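PDB 2G9Z: thiamine pyrophosphokinase from Candida albicans, which transfers a pyrophosphate group from ATP to thiamine, making the cofactor thiamine diphosphate. Local coordinates for residues I73-I78 and Y98-N102; Y257-R263 and I317-F323. One frame throughout, in Å; residues are numbered along the deposited sequence.

Contact 1: residues I73-I78 and Y98-N102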
ATOM      1  N   ILE A  73      17.071  -3.568   2.943  1.00 33.68           N
ATOM      2  CA  ILE A  73      17.261  -2.200   3.408  1.00 34.11           C
ATOM      3  C   ILE A  73      18.001  -1.363   2.371  1.00 36.24           C
ATOM      4  O   ILE A  73      19.164  -1.624   2.061  1.00 35.90           O
ATOM      5  CB  ILE A  73      18.029  -2.181   4.746  1.00 32.54           C
ATOM      6  CG1 ILE A  73      17.202  -2.910   5.813  1.00 32.07           C
ATOM      7  CG2 ILE A  73      18.313  -0.745   5.168  1.00 32.31           C
ATOM      8  CD1 ILE A  73      17.841  -2.963   7.180  1.00 31.37           C
ATOM      9  N   THR A  74      17.315  -0.347   1.854  1.00 37.06           N
ATOM     10  CA  THR A  74      17.866   0.524   0.821  1.00 38.63           C
ATOM     11  C   THR A  74      18.256   1.925   1.289  1.00 38.43           C
ATOM     12  O   THR A  74      18.863   2.685   0.533  1.00 40.47           O
ATOM     13  CB  THR A  74      16.865   0.677  -0.340  1.00 38.98           C
ATOM     14  OG1 THR A  74      15.713   1.402   0.114  1.00 40.22           O
ATOM     15  CG2 THR A  74      16.420  -0.690  -0.841  1.00 39.56           C
ATOM     16  N   ILE A  75      17.910   2.273   2.523  1.00 36.39           N
ATOM     17  CA  ILE A  75      18.236   3.592   3.052  1.00 34.93           C
ATOM     18  C   ILE A  75      19.613   3.626   3.698  1.00 34.77           C
ATOM     19  O   ILE A  75      20.317   2.615   3.757  1.00 34.04           O
ATOM     20  CB  ILE A  75      17.229   4.041   4.131  1.00 35.25           C
ATOM     21  CG1 ILE A  75      17.359   3.138   5.360  1.00 34.46           C
ATOM     22  CG2 ILE A  75      15.816   3.997   3.577  1.00 35.35           C
ATOM     23  CD1 ILE A  75      16.783   3.730   6.628  1.00 34.05           C
ATOM     24  N   ASP A  76      19.985   4.803   4.190  1.00 35.04           N
ATOM     25  CA  ASP A  76      21.257   4.990   4.870  1.00 35.37           C
ATOM     26  C   ASP A  76      21.031   4.534   6.311  1.00 34.34           C
ATOM     27  O   ASP A  76      20.860   5.350   7.219  1.00 34.38           O
ATOM     28  CB  ASP A  76      21.660   6.464   4.840  1.00 37.06           C
ATOM     29  CG  ASP A  76      23.002   6.717   5.498  1.00 40.35           C
ATOM     30  OD1 ASP A  76      23.514   5.811   6.193  1.00 40.56           O
ATOM     31  OD2 ASP A  76      23.541   7.831   5.328  1.00 42.06           O
ATOM     32  N   LEU A  77      21.030   3.219   6.498  1.00 33.57           N
ATOM     33  CA  LEU A  77      20.804   2.597   7.795  1.00 32.20           C
ATOM     34  C   LEU A  77      21.652   3.145   8.934  1.00 32.44           C
ATOM     35  O   LEU A  77      21.124   3.517   9.983  1.00 31.99           O
ATOM     36  CB  LEU A  77      21.026   1.087   7.686  1.00 31.50           C
ATOM     37  CG  LEU A  77      20.755   0.269   8.950  1.00 31.77           C
ATOM     38  CD1 LEU A  77      19.289   0.410   9.354  1.00 30.62           C
ATOM     39  CD2 LEU A  77      21.102  -1.185   8.690  1.00 31.28           C
ATOM     40  N   ILE A  78      22.965   3.194   8.732  1.00 33.32           N
ATOM     41  CA  ILE A  78      23.873   3.673   9.770  1.00 33.06           C
ATOM     42  C   ILE A  78      23.551   5.067  10.302  1.00 32.85           C
ATOM     43  O   ILE A  78      23.627   5.301  11.507  1.00 32.29           O
ATOM     44  CB  ILE A  78      25.344   3.626   9.283  1.00 35.47           C
ATOM     45  CG1 ILE A  78      25.865   2.184   9.345  1.00 36.19           C
ATOM     46  CG2 ILE A  78      26.228   4.510  10.162  1.00 35.80           C
ATOM     47  CD1 ILE A  78      25.037   1.181   8.572  1.00 38.12           C
ATOM     48  N   TYR A  98      21.175  -8.060   8.772  1.00 29.28           N
ATOM     49  CA  TYR A  98      22.369  -8.868   8.562  1.00 31.01           C
ATOM     50  C   TYR A  98      22.938  -8.687   7.153  1.00 31.88           C
ATOM     51  O   TYR A  98      24.112  -8.366   6.986  1.00 32.50           O
ATOM     52  CB  TYR A  98      22.035 -10.348   8.787  1.00 31.22           C
ATOM     53  CG  TYR A  98      23.234 -11.278   8.748  1.00 33.75           C
ATOM     54  CD1 TYR A  98      23.962 -11.559   9.904  1.00 35.74           C
ATOM     55  CD2 TYR A  98      23.641 -11.873   7.552  1.00 34.02           C
ATOM     56  CE1 TYR A  98      25.067 -12.412   9.872  1.00 36.06           C
ATOM     57  CE2 TYR A  98      24.742 -12.723   7.506  1.00 35.58           C
ATOM     58  CZ  TYR A  98      25.450 -12.990   8.670  1.00 37.44           C
ATOM     59  OH  TYR A  98      26.537 -13.832   8.633  1.00 37.52           O
ATOM     60  N   GLU A  99      22.091  -8.888   6.147  1.00 34.41           N
ATOM     61  CA  GLU A  99      22.491  -8.787   4.743  1.00 35.07           C
ATOM     62  C   GLU A  99      22.932  -7.400   4.292  1.00 35.23           C
ATOM     63  O   GLU A  99      23.621  -7.266   3.280  1.00 36.33           O
ATOM     64  CB  GLU A  99      21.348  -9.276   3.847  1.00 37.47           C
ATOM     65  CG  GLU A  99      20.853 -10.668   4.208  1.00 42.17           C
ATOM     66  CD  GLU A  99      19.652 -11.100   3.390  1.00 45.33           C
ATOM     67  OE1 GLU A  99      18.692 -10.307   3.274  1.00 47.21           O
ATOM     68  OE2 GLU A  99      19.662 -12.238   2.873  1.00 47.81           O
ATOM     69  N   TYR A 100      22.537  -6.370   5.034  1.00 34.61           N
ATOM     70  CA  TYR A 100      22.905  -4.999   4.696  1.00 34.79           C
ATOM     71  C   TYR A 100      24.423  -4.840   4.652  1.00 36.94           C
ATOM     72  O   TYR A 100      24.955  -4.027   3.894  1.00 36.97           O
ATOM     73  CB  TYR A 100      22.336  -4.031   5.735  1.00 33.28           C
ATOM     74  CG  TYR A 100      22.632  -2.575   5.463  1.00 31.82           C
ATOM     75  CD1 TYR A 100      21.923  -1.867   4.491  1.00 31.14           C
ATOM     76  CD2 TYR A 100      23.605  -1.896   6.194  1.00 31.34           C
ATOM     77  CE1 TYR A 100      22.172  -0.519   4.260  1.00 31.56           C
ATOM     78  CE2 TYR A 100      23.862  -0.548   5.969  1.00 32.60           C
ATOM     79  CZ  TYR A 100      23.140   0.134   5.002  1.00 31.72           C
ATOM     80  OH  TYR A 100      23.373   1.470   4.799  1.00 34.90           O
ATOM     81  N   PHE A 101      25.114  -5.627   5.467  1.00 38.33           N
ATOM     82  CA  PHE A 101      26.565  -5.558   5.545  1.00 39.68           C
ATOM     83  C   PHE A 101      27.289  -6.463   4.550  1.00 41.99           C
ATOM     84  O   PHE A 101      28.510  -6.379   4.408  1.00 43.14           O
ATOM     85  CB  PHE A 101      27.002  -5.872   6.977  1.00 37.61           C
ATOM     86  CG  PHE A 101      26.519  -4.864   7.982  1.00 36.79           C
ATOM     87  CD1 PHE A 101      27.245  -3.706   8.229  1.00 35.53           C
ATOM     88  CD2 PHE A 101      25.307  -5.050   8.644  1.00 36.66           C
ATOM     89  CE1 PHE A 101      26.773  -2.741   9.119  1.00 35.87           C
ATOM     90  CE2 PHE A 101      24.824  -4.090   9.537  1.00 33.23           C
ATOM     91  CZ  PHE A 101      25.557  -2.936   9.773  1.00 35.34           C
ATOM     92  N   ASN A 102      26.543  -7.321   3.860  1.00 44.01           N
ATOM     93  CA  ASN A 102      27.138  -8.220   2.874  1.00 45.60           C
ATOM     94  C   ASN A 102      27.997  -7.438   1.886  1.00 46.94           C
ATOM     95  O   ASN A 102      27.556  -6.431   1.328  1.00 47.34           O
ATOM     96  CB  ASN A 102      26.047  -8.973   2.110  1.00 46.51           C
ATOM     97  CG  ASN A 102      25.397 -10.061   2.937  1.00 48.11           C
ATOM     98  OD1 ASN A 102      24.437 -10.697   2.503  1.00 49.22           O
ATOM     99  ND2 ASN A 102      25.920 -10.288   4.134  1.00 49.47           N
TER
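The ring of Tyr-100 has Leu-77 over one face and Ile-73 and Ile-78 at its edge. Leu-77 CB lies 3.9 Å from the centroid of the Tyr-100 ring and 24° off its normal, which meets the description of a CH-pi contact displaced toward the hydroxyl end of the ring. Farther in, Leu-77 CD2 sits 3.6 Å from Tyr-100 CD2, because the two side chains run past each other in opposite directions and the leucine therefore follows the ring back toward its root. At the edge, the carbonyl oxygen of Ile-73 lies in the ring plane, 3.7 Å from Tyr-100 CD1, and the CG2 branch of the same isoleucine touches that carbon as well. The other flank is taken by Ile-78, whose CD1 methyl is 3.3 Å from Tyr-100 CE2. This methyl also reaches the Phe-101 ring, with CD1 of Ile-78 4.3 Å from Phe-101 CZ.

With CG anti to the backbone N (chi1 -179°), Tyr-100 extends straight out from its helix and brings the hydroxyl to the turn of Ile-75 to Leu-77. There Leu-77 N donates a weak hydrogen bond to Tyr-100 OH, 3.4 Å long and bent to 132° at the hydrogen. The turn is an inverse gamma turn centred on Asp-76, which is also the N-cap residue of helix 77-81 and whose OD2 hydrogen-bonds Ser-79 OG.

Apolar packing thus joins the start of helix 77-81 to the C-terminal end of helix 93-100. Leu-77 and Ile-75 also rest on Leu-210 of strand 205-210, Ile-73 reaches Ser-96 of helix 93-100, and Phe-101 meets the ring of Tyr-118.

Contact 2: residues Y257-R263 and I317-F323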
ATOM      1  N   TYR A 257       1.203  21.488  11.384  1.00 19.66           N
ATOM      2  CA  TYR A 257       2.208  22.313  10.739  1.00 19.76           C
ATOM      3  C   TYR A 257       3.398  21.398  10.488  1.00 19.71           C
ATOM      4  O   TYR A 257       4.018  20.908  11.429  1.00 19.63           O
ATOM      5  CB  TYR A 257       2.619  23.491  11.631  1.00 21.71           C
ATOM      6  CG  TYR A 257       3.794  24.284  11.086  1.00 24.70           C
ATOM      7  CD1 TYR A 257       3.786  24.775   9.781  1.00 24.03           C
ATOM      8  CD2 TYR A 257       4.918  24.536  11.876  1.00 27.37           C
ATOM      9  CE1 TYR A 257       4.869  25.497   9.272  1.00 27.17           C
ATOM     10  CE2 TYR A 257       6.007  25.257  11.379  1.00 25.90           C
ATOM     11  CZ  TYR A 257       5.975  25.733  10.079  1.00 27.10           C
ATOM     12  OH  TYR A 257       7.049  26.442   9.585  1.00 26.36           O
ATOM     13  N   ILE A 258       3.684  21.139   9.218  1.00 18.68           N
ATOM     14  CA  ILE A 258       4.799  20.276   8.848  1.00 19.30           C
ATOM     15  C   ILE A 258       5.942  21.194   8.445  1.00 19.41           C
ATOM     16  O   ILE A 258       5.792  21.987   7.523  1.00 19.11           O
ATOM     17  CB  ILE A 258       4.438  19.358   7.647  1.00 17.49           C
ATOM     18  CG1 ILE A 258       3.289  18.416   8.017  1.00 18.35           C
ATOM     19  CG2 ILE A 258       5.652  18.544   7.232  1.00 18.87           C
ATOM     20  CD1 ILE A 258       1.935  19.093   8.148  1.00 19.02           C
ATOM     21  N   SER A 259       7.076  21.093   9.136  1.00 21.09           N
ATOM     22  CA  SER A 259       8.213  21.955   8.828  1.00 21.75           C
ATOM     23  C   SER A 259       9.516  21.205   8.601  1.00 22.37           C
ATOM     24  O   SER A 259       9.680  20.063   9.027  1.00 23.09           O
ATOM     25  CB  SER A 259       8.412  22.990   9.941  1.00 21.50           C
ATOM     26  OG  SER A 259       8.799  22.370  11.154  1.00 23.59           O
ATOM     27  N   TYR A 260      10.440  21.877   7.922  1.00 21.62           N
ATOM     28  CA  TYR A 260      11.752  21.332   7.593  1.00 23.08           C
ATOM     29  C   TYR A 260      12.650  22.506   7.201  1.00 23.35           C
ATOM     30  O   TYR A 260      12.149  23.570   6.849  1.00 23.67           O
ATOM     31  CB  TYR A 260      11.623  20.355   6.424  1.00 21.48           C
ATOM     32  CG  TYR A 260      10.543  20.754   5.438  1.00 21.93           C
ATOM     33  CD1 TYR A 260       9.252  20.236   5.544  1.00 20.57           C
ATOM     34  CD2 TYR A 260      10.792  21.703   4.451  1.00 19.49           C
ATOM     35  CE1 TYR A 260       8.236  20.659   4.696  1.00 20.27           C
ATOM     36  CE2 TYR A 260       9.784  22.136   3.596  1.00 21.30           C
ATOM     37  CZ  TYR A 260       8.507  21.612   3.727  1.00 20.52           C
ATOM     38  OH  TYR A 260       7.492  22.062   2.917  1.00 20.81           O
ATOM     39  N   LYS A 261      13.968  22.318   7.267  1.00 27.08           N
ATOM     40  CA  LYS A 261      14.915  23.384   6.911  1.00 28.57           C
ATOM     41  C   LYS A 261      14.526  23.947   5.548  1.00 28.41           C
ATOM     42  O   LYS A 261      14.300  25.146   5.401  1.00 28.92           O
ATOM     43  CB  LYS A 261      16.343  22.833   6.863  1.00 30.80           C
ATOM     44  CG  LYS A 261      17.371  23.796   6.304  1.00 35.34           C
ATOM     45  CD  LYS A 261      18.687  23.074   6.019  1.00 38.42           C
ATOM     46  CE  LYS A 261      19.705  24.007   5.386  1.00 41.20           C
ATOM     47  NZ  LYS A 261      20.058  25.134   6.295  1.00 43.09           N
ATOM     48  N   ASN A 262      14.469  23.061   4.560  1.00 26.98           N
ATOM     49  CA  ASN A 262      14.053  23.396   3.201  1.00 27.30           C
ATOM     50  C   ASN A 262      13.725  22.083   2.511  1.00 25.70           C
ATOM     51  O   ASN A 262      13.903  21.013   3.094  1.00 24.38           O
ATOM     52  CB  ASN A 262      15.141  24.155   2.423  1.00 28.17           C
ATOM     53  CG  ASN A 262      16.483  23.463   2.457  1.00 28.02           C
ATOM     54  OD1 ASN A 262      16.591  22.269   2.199  1.00 28.66           O
ATOM     55  ND2 ASN A 262      17.525  24.225   2.765  1.00 29.97           N
ATOM     56  N   ARG A 263      13.238  22.158   1.281  1.00 24.93           N
ATOM     57  CA  ARG A 263      12.874  20.955   0.543  1.00 24.98           C
ATOM     58  C   ARG A 263      14.083  20.205  -0.014  1.00 25.94           C
ATOM     59  O   ARG A 263      13.985  19.023  -0.355  1.00 24.96           O
ATOM     60  CB  ARG A 263      11.904  21.320  -0.581  1.00 23.76           C
ATOM     61  CG  ARG A 263      10.573  21.831  -0.061  1.00 21.83           C
ATOM     62  CD  ARG A 263       9.742  22.439  -1.167  1.00 20.38           C
ATOM     63  NE  ARG A 263      10.402  23.607  -1.747  1.00 18.98           N
ATOM     64  CZ  ARG A 263       9.875  24.356  -2.709  1.00 18.21           C
ATOM     65  NH1 ARG A 263       8.677  24.056  -3.196  1.00 17.24           N
ATOM     66  NH2 ARG A 263      10.548  25.393  -3.190  1.00 18.92           N
ATOM     67  N   ILE A 317       4.677  19.696  -2.773  1.00 15.19           N
ATOM     68  CA  ILE A 317       4.946  20.610  -1.675  1.00 16.36           C
ATOM     69  C   ILE A 317       5.535  21.931  -2.170  1.00 16.36           C
ATOM     70  O   ILE A 317       6.634  21.966  -2.718  1.00 16.14           O
ATOM     71  CB  ILE A 317       5.906  19.958  -0.651  1.00 15.31           C
ATOM     72  CG1 ILE A 317       5.257  18.692  -0.071  1.00 13.32           C
ATOM     73  CG2 ILE A 317       6.242  20.950   0.457  1.00 17.90           C
ATOM     74  CD1 ILE A 317       6.108  17.959   0.943  1.00 13.86           C
ATOM     75  N   SER A 318       4.780  23.010  -1.987  1.00 15.95           N
ATOM     76  CA  SER A 318       5.222  24.338  -2.400  1.00 16.77           C
ATOM     77  C   SER A 318       5.934  25.078  -1.266  1.00 15.75           C
ATOM     78  O   SER A 318       6.827  25.891  -1.510  1.00 16.03           O
ATOM     79  CB  SER A 318       4.026  25.171  -2.883  1.00 16.43           C
ATOM     80  OG  SER A 318       3.475  24.629  -4.071  1.00 17.68           O
ATOM     81  N   GLY A 319       5.531  24.804  -0.028  1.00 17.15           N
ATOM     82  CA  GLY A 319       6.156  25.462   1.112  1.00 16.78           C
ATOM     83  C   GLY A 319       7.641  25.165   1.186  1.00 18.78           C
ATOM     84  O   GLY A 319       8.044  24.008   1.293  1.00 17.53           O
ATOM     85  N   GLU A 320       8.467  26.205   1.142  1.00 20.26           N
ATOM     86  CA  GLU A 320       9.911  26.009   1.179  1.00 20.02           C
ATOM     87  C   GLU A 320      10.432  25.550   2.532  1.00 19.40           C
ATOM     88  O   GLU A 320      11.421  24.823   2.605  1.00 20.47           O
ATOM     89  CB  GLU A 320      10.636  27.300   0.789  1.00 21.70           C
ATOM     90  CG  GLU A 320      10.239  27.863  -0.562  1.00 19.29           C
ATOM     91  CD  GLU A 320      11.282  28.819  -1.102  1.00 21.03           C
ATOM     92  OE1 GLU A 320      11.632  29.783  -0.385  1.00 19.24           O
ATOM     93  OE2 GLU A 320      11.746  28.597  -2.242  1.00 20.07           O
ATOM     94  N   THR A 321       9.768  25.982   3.597  1.00 18.15           N
ATOM     95  CA  THR A 321      10.185  25.644   4.951  1.00 20.18           C
ATOM     96  C   THR A 321       9.104  24.897   5.722  1.00 20.65           C
ATOM     97  O   THR A 321       9.311  24.495   6.868  1.00 21.08           O
ATOM     98  CB  THR A 321      10.541  26.917   5.736  1.00 21.44           C
ATOM     99  OG1 THR A 321       9.363  27.716   5.901  1.00 21.20           O
ATOM    100  CG2 THR A 321      11.581  27.728   4.980  1.00 22.55           C
ATOM    101  N   GLY A 322       7.948  24.723   5.095  1.00 19.72           N
ATOM    102  CA  GLY A 322       6.870  24.016   5.754  1.00 18.03           C
ATOM    103  C   GLY A 322       5.531  24.305   5.121  1.00 17.89           C
ATOM    104  O   GLY A 322       5.423  25.157   4.245  1.00 15.94           O
ATOM    105  N   PHE A 323       4.511  23.576   5.556  1.00 18.20           N
ATOM    106  CA  PHE A 323       3.163  23.767   5.046  1.00 16.91           C
ATOM    107  C   PHE A 323       2.165  23.399   6.134  1.00 17.42           C
ATOM    108  O   PHE A 323       2.522  22.792   7.146  1.00 18.43           O
ATOM    109  CB  PHE A 323       2.917  22.913   3.796  1.00 16.60           C
ATOM    110  CG  PHE A 323       3.064  21.427   4.020  1.00 17.95           C
ATOM    111  CD1 PHE A 323       4.310  20.809   3.909  1.00 18.06           C
ATOM    112  CD2 PHE A 323       1.948  20.644   4.329  1.00 17.37           C
ATOM    113  CE1 PHE A 323       4.449  19.423   4.101  1.00 16.05           C
ATOM    114  CE2 PHE A 323       2.069  19.264   4.522  1.00 17.84           C
ATOM    115  CZ  PHE A 323       3.323  18.649   4.409  1.00 16.87           C
TER
HETATM  116  O   HOH W   1       7.237  27.185   7.199  0.99 28.57           O
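Ile-258 and Phe-323 form an antiparallel hydrogen-bonded pair: Ile-258 N donates to Phe-323 O at 2.9 Å, while the return bond from Phe-323 N to Ile-258 O is less certain, that oxygen being crowded in the model. Ser-259 and Gly-322 follow as a non-hydrogen-bonded pair, and the backbone conformation of Gly-322 by itself calls for glycine. Beyond the strand ends, Tyr-260 N donates to Thr-321 O (3.0 Å).

Side chains add polar bonds. Tyr-260 OH donates to Gly-319 O at 2.6 Å. Arg-263 NH1 donates a hydrogen bond to Ile-317 O at 3.0 Å, on a lone pair and within the guanidinium plane, and also hydrogen-bonds Asp-29 O. Arg-263 NH2 makes a long salt bridge to Glu-320 OE2 (3.5 Å) and hydrogen-bonds Ser-30 OG. One water links Tyr-257 OH and Thr-321 OG1.

Apolar contact centres on Phe-323, whose CG lies between backbone N and carbonyl carbon (chi1 60°), setting the ring against Ile-258. Ile-258 CB is 3.7 Å from its centroid, 22° off the normal; Tyr-260 OH stands at the edge.

The paired strands belong to a mixed five-stranded sheet, which also takes in strand 45-47. Residues 317-323 fall in the vitamin B1 binding domain, just after ligand-pocket residues Ser-312 to Arg-316.

Overall arrangement
The two contacts occupy different parts of the chain, their centres 29 Å apart and their nearest atoms about 16 Å apart, and they share no secondary-structure element. Both lie well out from the chain centre, at 18 and 19 Å, and both are partly buried. Contact 1 joins two helix ends in the alpha/beta catalytic part; it buries 249 Å², with 2 of its 7 touching residues buried, and rests largely on apolar packing around one ring; its one assigned hydrogen bond is weak. Contact 2, in the beta-rich part, buries 604 Å² and has 8 of its 14 touching residues buried. Its strands supply paired backbone bonds, while the adjoining loops add side-chain bonds to carbonyls and a long salt bridge.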